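Local coordinates for protein Orf34 (Pseudomonas syringae pv. syringae, PDB 5KLP) that acetylates serine, threonine and lysine residues of host proteins, tubulin among them, using acetyl-CoA and inositol hexakisphosphate as cofactor, and so weakens plant immunity, at residues S193-Y196 with A197-H201; G327-L330 with Q331-R335; R151-Q154 with L155-H158. The protein carries 10 engineered substitutions. One frame throughout, in Å; residues are numbered along the deposited sequence.

Interaction 1 of 3, residues S193-Y196 with A197-H201; sequences SLNY and AIKAH. With IHP (inositol hexakisphosphate), chain D.
Asn195 and Lys199, one helical turn apart, are a worked example of two side chains that cooperate mainly through a shared partner. They touch where Asn195 OD1 lies 3.5 Å from Lys199 CG, but both direct their polar ends to inositol hexakisphosphate. Asn195 leaves the helix with CG trans to its own nitrogen (chi1 -176°), which carries ND2 to phosphate oxygen O23, 3.0 Å away. Lys199 starts differently: chi1 sets CG beside its own backbone N, 3.3 Å from Asn195 O; the bend at chi2 then turns CD toward the ligand, and the straight remainder brings NZ 2.7 Å from O33 and 2.9 Å from O32. These oxygens sit on two phosphates, so a single ammonium group links them, while Asn195 holds one of the same pair. Beside the two polar arms, Ile198 sends CG2 to 3.3 Å from O32 and CG1 against the carbonyl oxygen of Leu194, its flank closed by Phe328 of helix 324-340.

The side of the turn away from the ligand is tightly packed. Backbone bonds such as Lys199 N to Asn195 O (2.9 Å) hold the spacing, the small Ala197 and Ala200 lie against Met126 of strand 125-130, and buried Tyr196 has its hydroxyl satisfied by Phe260 O and Thr180 OG1. The looser part is the last residue: partly exposed His201 turns its ring off the preceding turn and rests on Leu83 and Arg107. At the other end, Ser193 OG bonds to the carbonyl of the active-site Cys189, one turn before it. A buried helix with the nucleophile at its N-terminal end is the hallmark of the papain-like, clan CA fold, and here the same helix supplies one wall of the inositol hexakisphosphate pocket.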
# COMPACT_ATOMS: atom_id res chain seq x y z
N SER A 193 0.30 -2.54 1.50
CA SER A 193 -1.03 -1.99 1.65
C SER A 193 -1.29 -1.54 3.09
O SER A 193 -1.90 -0.49 3.32
CB SER A 193 -2.09 -3.01 1.20
OG SER A 193 -1.97 -3.30 -0.19
N LEU A 194 -0.86 -2.35 4.05
CA LEU A 194 -1.01 -1.99 5.47
C LEU A 194 -0.19 -0.75 5.78
O LEU A 194 -0.67 0.19 6.40
CB LEU A 194 -0.60 -3.17 6.38
CG LEU A 194 -0.59 -2.88 7.88
CD1 LEU A 194 -1.96 -2.41 8.34
CD2 LEU A 194 -0.14 -4.11 8.70
N ASN A 195 1.06 -0.74 5.33
CA ASN A 195 1.90 0.43 5.55
C ASN A 195 1.29 1.66 4.91
O ASN A 195 1.30 2.74 5.49
CB ASN A 195 3.32 0.21 4.99
CG ASN A 195 4.24 1.39 5.29
OD1 ASN A 195 4.37 2.30 4.49
ND2 ASN A 195 4.86 1.37 6.47
N TYR A 196 0.75 1.48 3.71
CA TYR A 196 0.15 2.58 2.97
C TYR A 196 -1.07 3.16 3.68
O TYR A 196 -1.29 4.38 3.65
CB TYR A 196 -0.22 2.11 1.57
CG TYR A 196 0.94 2.17 0.58
CD1 TYR A 196 2.26 2.35 1.02
CD2 TYR A 196 0.71 2.08 -0.79
CE1 TYR A 196 3.31 2.42 0.13
CE2 TYR A 196 1.76 2.15 -1.70
CZ TYR A 196 3.05 2.33 -1.24
OH TYR A 196 4.08 2.41 -2.16
N ALA A 197 -1.86 2.30 4.32
CA ALA A 197 -3.02 2.76 5.09
C ALA A 197 -2.56 3.67 6.22
O ALA A 197 -3.12 4.75 6.42
CB ALA A 197 -3.81 1.57 5.65
N ILE A 198 -1.55 3.23 6.95
CA ILE A 198 -0.98 4.04 8.04
C ILE A 198 -0.44 5.37 7.50
O ILE A 198 -0.65 6.43 8.12
CB ILE A 198 0.15 3.30 8.78
CG1 ILE A 198 -0.38 1.99 9.38
CG2 ILE A 198 0.74 4.20 9.88
CD1 ILE A 198 0.69 1.09 9.97
N LYS A 199 0.27 5.33 6.37
CA LYS A 199 0.82 6.57 5.80
C LYS A 199 -0.27 7.51 5.31
O LYS A 199 -0.15 8.73 5.39
CB LYS A 199 1.79 6.27 4.65
CG LYS A 199 3.03 5.47 5.06
CD LYS A 199 3.71 6.09 6.29
CE LYS A 199 5.02 5.39 6.61
NZ LYS A 199 5.62 5.93 7.85
N ALA A 200 -1.36 6.93 4.80
CA ALA A 200 -2.49 7.72 4.32
C ALA A 200 -3.13 8.46 5.48
O ALA A 200 -3.58 9.59 5.34
CB ALA A 200 -3.50 6.84 3.64
N HIS A 201 -3.18 7.79 6.62
CA HIS A 201 -3.68 8.39 7.84
C HIS A 201 -2.74 9.49 8.31
O HIS A 201 -3.19 10.59 8.63
CB HIS A 201 -3.85 7.33 8.94
CG HIS A 201 -4.40 7.87 10.23
ND1 HIS A 201 -5.25 8.95 10.27
CD2 HIS A 201 -4.22 7.49 11.51
CE1 HIS A 201 -5.58 9.21 11.52
NE2 HIS A 201 -4.96 8.34 12.30
C1 IHP D . 7.27 3.97 13.59
C2 IHP D . 7.18 3.48 12.08
C3 IHP D . 8.46 3.07 11.24
C4 IHP D . 9.84 3.30 12.01
C5 IHP D . 9.86 4.27 13.17
C6 IHP D . 8.75 3.80 14.11
O11 IHP D . 6.78 5.17 13.76
P1 IHP D . 5.52 5.73 14.75
O21 IHP D . 4.71 6.79 14.01
O31 IHP D . 6.10 6.35 16.02
O41 IHP D . 4.54 4.65 15.19
O12 IHP D . 6.33 4.24 11.31
P2 IHP D . 4.96 3.47 10.70
O22 IHP D . 4.10 2.93 11.87
O32 IHP D . 4.08 4.36 9.81
O42 IHP D . 5.41 2.22 9.91
O13 IHP D . 8.40 3.76 10.17
P3 IHP D . 8.28 3.42 8.52
O23 IHP D . 7.06 2.65 8.02
O33 IHP D . 8.13 4.90 8.14
O43 IHP D . 9.54 2.82 7.91
O14 IHP D . 10.83 3.60 11.16
P4 IHP D . 11.90 2.50 10.62
O24 IHP D . 11.30 1.64 9.50
O34 IHP D . 13.21 3.15 10.13
O44 IHP D . 12.30 1.54 11.76
O15 IHP D . 9.86 5.58 12.87
P5 IHP D . 11.20 6.61 13.16
O25 IHP D . 12.45 5.79 13.50
O35 IHP D . 11.53 7.46 11.90
O45 IHP D . 10.94 7.57 14.32
O16 IHP D . 8.90 4.33 15.32
P6 IHP D . 8.55 3.57 16.72
O26 IHP D . 8.91 2.09 16.63
O36 IHP D . 9.31 4.20 17.90
O46 IHP D . 7.05 3.69 17.05

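Interaction 2 of 3, residues G327-L330 with Q331-R335; sequences GFRL and QEIKR. With IHP (inositol hexakisphosphate), chain D.
Glu332 lies flat over the ring of Phe328, a full turn before it, and its course shows how an acidic side chain can be built into a phosphate pocket. CB sits beside the turn, near the carbonyl oxygens of Phe328 and Arg329. CG, set beside the backbone N by chi1 (-65°), stands over the ring face in a CH-pi contact, 3.7 Å from the centroid of Phe328. The bend at chi2 then lays CD along the ring, 3.5 Å from Phe328 CZ, and the carboxylate stacks on it with only 8° between their planes. At the tip the oxygens part company. OE2 passes Phe328 CE1 and receives Gln331 NE2 at 2.9 Å in a nearly straight bond, in the plane of the amide. OE1 lies close to Glu76, whose like charge would probably favour a proton shared or held by one of the two acids.

The turn belongs to helix 324-340, which packs on helices 189-202, 21-36 and 40-53; in this YopJ-family acetyltransferase the first two of these join it in lining the inositol hexakisphosphate pocket.

Gln331 joins protein to ligand. Its chain, extended beyond CG, carries NE2 to phosphate oxygen O42 at 3.0 Å, and the same nitrogen approaches Phe328 CE1 obliquely, with amide and ring planes steeply inclined. Arg335, a turn on, runs straight from CG to NE, and Gln331 NE2 lies 3.1 Å above the Arg335 guanidinium plane, toward its rim. Both terminal nitrogens of Arg335 bond to O22, NH1 at 2.9 Å and NH2 at 3.2 Å. Arg335 NH1 is also 3.1 Å from Glu332 OE2, though this oxygen lies well off the guanidinium plane, leaving attraction of charge alone, and Glu76 gives the arginine a second acidic partner.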
# COMPACT_ATOMS: atom_id res chain seq x y z
N GLY A 327 11.25 -5.68 7.19
CA GLY A 327 11.42 -5.03 8.48
C GLY A 327 10.10 -4.48 9.01
O GLY A 327 9.81 -4.58 10.20
N PHE A 328 9.31 -3.90 8.12
CA PHE A 328 7.99 -3.40 8.50
C PHE A 328 7.12 -4.55 9.04
O PHE A 328 6.39 -4.39 10.02
CB PHE A 328 7.30 -2.70 7.32
CG PHE A 328 5.89 -2.26 7.62
CD1 PHE A 328 5.64 -1.22 8.50
CD2 PHE A 328 4.82 -2.93 7.06
CE1 PHE A 328 4.34 -0.84 8.80
CE2 PHE A 328 3.52 -2.56 7.36
CZ PHE A 328 3.27 -1.51 8.23
N ARG A 329 7.20 -5.73 8.41
CA ARG A 329 6.42 -6.87 8.87
C ARG A 329 6.80 -7.27 10.30
O ARG A 329 5.93 -7.55 11.11
CB ARG A 329 6.56 -8.07 7.93
CG ARG A 329 5.73 -9.30 8.34
CD ARG A 329 5.65 -10.30 7.18
NE ARG A 329 6.87 -10.20 6.41
CZ ARG A 329 6.96 -10.03 5.10
NH1 ARG A 329 5.89 -9.99 4.32
NH2 ARG A 329 8.16 -9.93 4.57
N LEU A 330 8.10 -7.29 10.59
CA LEU A 330 8.60 -7.58 11.93
C LEU A 330 8.05 -6.56 12.94
O LEU A 330 7.66 -6.91 14.06
CB LEU A 330 10.13 -7.57 11.94
CG LEU A 330 10.80 -8.56 10.97
CD1 LEU A 330 12.31 -8.49 11.09
CD2 LEU A 330 10.32 -9.99 11.22
N GLN A 331 8.03 -5.30 12.53
CA GLN A 331 7.49 -4.23 13.36
C GLN A 331 6.02 -4.45 13.69
O GLN A 331 5.59 -4.26 14.84
CB GLN A 331 7.67 -2.88 12.65
CG GLN A 331 6.85 -1.77 13.24
CD GLN A 331 6.93 -0.50 12.39
OE1 GLN A 331 7.94 0.21 12.41
NE2 GLN A 331 5.88 -0.25 11.62
N GLU A 332 5.24 -4.86 12.69
CA GLU A 332 3.81 -5.06 12.88
C GLU A 332 3.51 -6.25 13.80
O GLU A 332 2.63 -6.18 14.65
CB GLU A 332 3.12 -5.24 11.54
CG GLU A 332 3.20 -3.99 10.70
CD GLU A 332 2.75 -2.77 11.48
OE1 GLU A 332 1.52 -2.60 11.63
OE2 GLU A 332 3.62 -2.00 11.96
N ILE A 333 4.24 -7.34 13.62
CA ILE A 333 4.05 -8.53 14.45
C ILE A 333 4.41 -8.20 15.89
O ILE A 333 3.66 -8.54 16.83
CB ILE A 333 4.89 -9.70 13.92
CG1 ILE A 333 4.42 -10.06 12.51
CG2 ILE A 333 4.81 -10.90 14.86
CD1 ILE A 333 5.25 -11.11 11.84
N LYS A 334 5.51 -7.49 16.06
CA LYS A 334 5.91 -6.99 17.38
C LYS A 334 4.79 -6.15 18.01
O LYS A 334 4.45 -6.33 19.18
CB LYS A 334 7.19 -6.17 17.27
CG LYS A 334 7.75 -5.67 18.60
CD LYS A 334 8.79 -4.58 18.37
CE LYS A 334 9.23 -3.93 19.67
NZ LYS A 334 10.45 -3.08 19.50
N ARG A 335 4.20 -5.25 17.25
CA ARG A 335 3.11 -4.45 17.80
C ARG A 335 1.94 -5.33 18.24
O ARG A 335 1.33 -5.08 19.28
CB ARG A 335 2.67 -3.40 16.79
CG ARG A 335 3.65 -2.24 16.71
CD ARG A 335 3.33 -1.31 15.53
NE ARG A 335 4.32 -0.25 15.45
CZ ARG A 335 4.34 0.68 14.50
NH1 ARG A 335 3.41 0.69 13.56
NH2 ARG A 335 5.30 1.60 14.50
C1 IHP D . 7.27 3.97 13.59
C2 IHP D . 7.18 3.48 12.08
C3 IHP D . 8.46 3.07 11.24
C4 IHP D . 9.84 3.30 12.01
C5 IHP D . 9.86 4.27 13.17
C6 IHP D . 8.75 3.80 14.11
O11 IHP D . 6.78 5.17 13.76
P1 IHP D . 5.52 5.73 14.75
O21 IHP D . 4.71 6.79 14.01
O31 IHP D . 6.10 6.35 16.02
O41 IHP D . 4.54 4.65 15.19
O12 IHP D . 6.33 4.24 11.31
P2 IHP D . 4.96 3.47 10.70
O22 IHP D . 4.10 2.93 11.87
O32 IHP D . 4.08 4.36 9.81
O42 IHP D . 5.41 2.22 9.91
O13 IHP D . 8.40 3.76 10.17
P3 IHP D . 8.28 3.42 8.52
O23 IHP D . 7.06 2.65 8.02
O33 IHP D . 8.13 4.90 8.14
O43 IHP D . 9.54 2.82 7.91
O14 IHP D . 10.83 3.60 11.16
P4 IHP D . 11.90 2.50 10.62
O24 IHP D . 11.30 1.64 9.50
O34 IHP D . 13.21 3.15 10.13
O44 IHP D . 12.30 1.54 11.76
O15 IHP D . 9.86 5.58 12.87
P5 IHP D . 11.20 6.61 13.16
O25 IHP D . 12.45 5.79 13.50
O35 IHP D . 11.53 7.46 11.90
O45 IHP D . 10.94 7.57 14.32
O16 IHP D . 8.90 4.33 15.32
P6 IHP D . 8.55 3.57 16.72
O26 IHP D . 8.91 2.09 16.63
O36 IHP D . 9.31 4.20 17.90
O46 IHP D . 7.05 3.69 17.05

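Interaction 3 of 3, residues R151-Q154 with L155-H158; sequences RYQQ and LQRH. With CIT (citric acid), chain E.
Gln154 and Arg157 meet around a guest: a citrate, probably from the crystallisation liquor, occupies the N-terminal end of helix 153-167, and the guanidinium of Arg157 binds three different partners round its rim. Gln154 OE1 accepts Arg157 NH1 at 2.9 Å, in the guanidinium plane and nearly straight from the N-H (167°). Citrate O6 receives both NH1 and NH2 of Arg157, at 3.1 Å each, and a water accepts from NH2 and donates to Gln153 OE1. Gln153 CB lies over one guanidinium face, 3.4 Å from its plane, so the flat group is held at its rim and on one side. The extended run of Arg157 from CG to NE lets it reach back along the helix, where Gln154 crosses it at about a right angle.

Tyr152 occupies the N-cap with a left-handed backbone, beside amides that converge on one carboxylate of the citrate. Arg151 N and Gln153 N both bond to citrate O3, at 2.7 and 2.8 Å. The other oxygen of that carboxylate, citrate O4, accepts Gln154 N at 2.9 Å. Gln153 bends round at chi2 so that NE2 donates to Arg151 O, tying the residue before the N-cap to the first turn. Deeper in, Gln154 O accepts His158 N, and both Gln154 NE2 and His158 NE2 bond to OE2 of the active-site Glu143; this turn therefore opens the helical crossover between strands 138-143 and 175-179 and probably helps to position that acid.

Backbone amides at a helix start, where the helix dipole would favour negative charge, together with an arginine and active-site His123, which also bonds the citrate, make an anion-binding place beside the catalytic centre; His123 and nearby Ala150 also bind CoA, so the citrate may mark a spot near the cofactor.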
# COMPACT_ATOMS: atom_id res chain seq x y z
N ARG A 151 1.03 -9.80 -17.48
CA ARG A 151 0.10 -10.55 -18.33
C ARG A 151 -1.28 -9.87 -18.36
O ARG A 151 -2.30 -10.51 -18.63
CB ARG A 151 0.02 -11.99 -17.81
CG ARG A 151 1.38 -12.70 -17.86
CD ARG A 151 1.51 -13.97 -17.00
NE ARG A 151 0.37 -14.89 -17.07
CZ ARG A 151 -0.45 -15.16 -16.05
NH1 ARG A 151 -0.27 -14.59 -14.87
NH2 ARG A 151 -1.45 -16.01 -16.22
N TYR A 152 -1.29 -8.56 -18.10
CA TYR A 152 -2.51 -7.73 -18.10
C TYR A 152 -3.57 -8.21 -17.11
O TYR A 152 -4.74 -7.84 -17.22
CB TYR A 152 -3.14 -7.65 -19.50
CG TYR A 152 -2.15 -7.23 -20.56
CD1 TYR A 152 -1.83 -5.90 -20.74
CD2 TYR A 152 -1.53 -8.17 -21.38
CE1 TYR A 152 -0.92 -5.50 -21.69
CE2 TYR A 152 -0.62 -7.78 -22.34
CZ TYR A 152 -0.31 -6.44 -22.49
OH TYR A 152 0.60 -6.06 -23.45
N GLN A 153 -3.16 -9.02 -16.14
CA GLN A 153 -4.12 -9.54 -15.17
C GLN A 153 -4.54 -8.49 -14.13
O GLN A 153 -5.73 -8.37 -13.82
CB GLN A 153 -3.55 -10.78 -14.48
CG GLN A 153 -3.22 -11.90 -15.46
CD GLN A 153 -4.44 -12.45 -16.18
OE1 GLN A 153 -5.26 -13.16 -15.59
NE2 GLN A 153 -4.57 -12.14 -17.47
N GLN A 154 -3.59 -7.73 -13.59
CA GLN A 154 -3.96 -6.70 -12.61
C GLN A 154 -4.93 -5.69 -13.23
O GLN A 154 -5.85 -5.22 -12.56
CB GLN A 154 -2.74 -5.96 -12.05
CG GLN A 154 -2.15 -6.52 -10.76
CD GLN A 154 -3.14 -6.61 -9.58
OE1 GLN A 154 -3.87 -7.59 -9.47
NE2 GLN A 154 -3.13 -5.61 -8.69
N LEU A 155 -4.72 -5.36 -14.50
CA LEU A 155 -5.60 -4.42 -15.18
C LEU A 155 -7.04 -4.93 -15.20
O LEU A 155 -7.96 -4.18 -14.93
CB LEU A 155 -5.13 -4.15 -16.60
CG LEU A 155 -6.07 -3.29 -17.45
CD1 LEU A 155 -6.24 -1.91 -16.83
CD2 LEU A 155 -5.55 -3.17 -18.87
N GLN A 156 -7.21 -6.21 -15.54
CA GLN A 156 -8.54 -6.82 -15.58
C GLN A 156 -9.20 -6.81 -14.18
O GLN A 156 -10.40 -6.57 -14.04
CB GLN A 156 -8.43 -8.25 -16.13
CG GLN A 156 -9.69 -9.10 -16.02
CD GLN A 156 -9.40 -10.61 -16.01
OE1 GLN A 156 -8.43 -11.07 -15.40
NE2 GLN A 156 -10.24 -11.38 -16.69
N ARG A 157 -8.38 -7.04 -13.16
CA ARG A 157 -8.86 -7.05 -11.78
C ARG A 157 -9.27 -5.65 -11.31
O ARG A 157 -10.29 -5.48 -10.63
CB ARG A 157 -7.79 -7.64 -10.85
CG ARG A 157 -7.45 -9.12 -11.13
CD ARG A 157 -6.10 -9.48 -10.51
NE ARG A 157 -5.58 -10.73 -11.04
CZ ARG A 157 -4.30 -11.09 -10.97
NH1 ARG A 157 -3.40 -10.29 -10.40
NH2 ARG A 157 -3.93 -12.26 -11.48
N HIS A 158 -8.47 -4.64 -11.65
CA HIS A 158 -8.82 -3.24 -11.34
C HIS A 158 -10.10 -2.81 -12.08
O HIS A 158 -10.95 -2.13 -11.51
CB HIS A 158 -7.67 -2.29 -11.70
CG HIS A 158 -6.57 -2.27 -10.68
ND1 HIS A 158 -6.79 -2.01 -9.35
CD2 HIS A 158 -5.23 -2.46 -10.80
CE1 HIS A 158 -5.65 -2.04 -8.69
NE2 HIS A 158 -4.69 -2.31 -9.55
C1 CIT E . 2.68 -11.59 -10.43
O1 CIT E . 3.86 -11.85 -10.11
O2 CIT E . 1.77 -12.09 -9.75
C2 CIT E . 2.43 -10.67 -11.61
C3 CIT E . 1.00 -10.56 -12.16
O7 CIT E . 0.34 -9.49 -11.43
C4 CIT E . 1.06 -10.20 -13.64
C5 CIT E . -0.25 -9.59 -14.08
O3 CIT E . -0.58 -9.61 -15.29
O4 CIT E . -1.03 -9.08 -13.22
C6 CIT E . 0.17 -11.83 -12.00
O5 CIT E . 0.51 -12.89 -12.57
O6 CIT E . -0.85 -11.83 -11.27
O HOH W 1 -5.55 -14.11 -12.91

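How the interactions relate
Interactions 1 and 2 form two walls of one pocket: helices 189-202 and 324-340 pack together through Asn195, Ile198 and Leu194 against Phe328, and both hold the same inositol hexakisphosphate from largely buried positions. Interaction 1 lies nearest the middle of the chain, and its centre is about 14 Å from that of interaction 2. Interaction 3, partly buried, sits across the chain's centre from interaction 2, about 16 Å away at nearest atoms, on a crossover helix near the catalytic residues. All three grip anions, yet by different means. Lysine and asparagine serve in 193-201, arginine and glutamine backed by a glutamate in 327-335, and an arginine joined by backbone amides in 151-158.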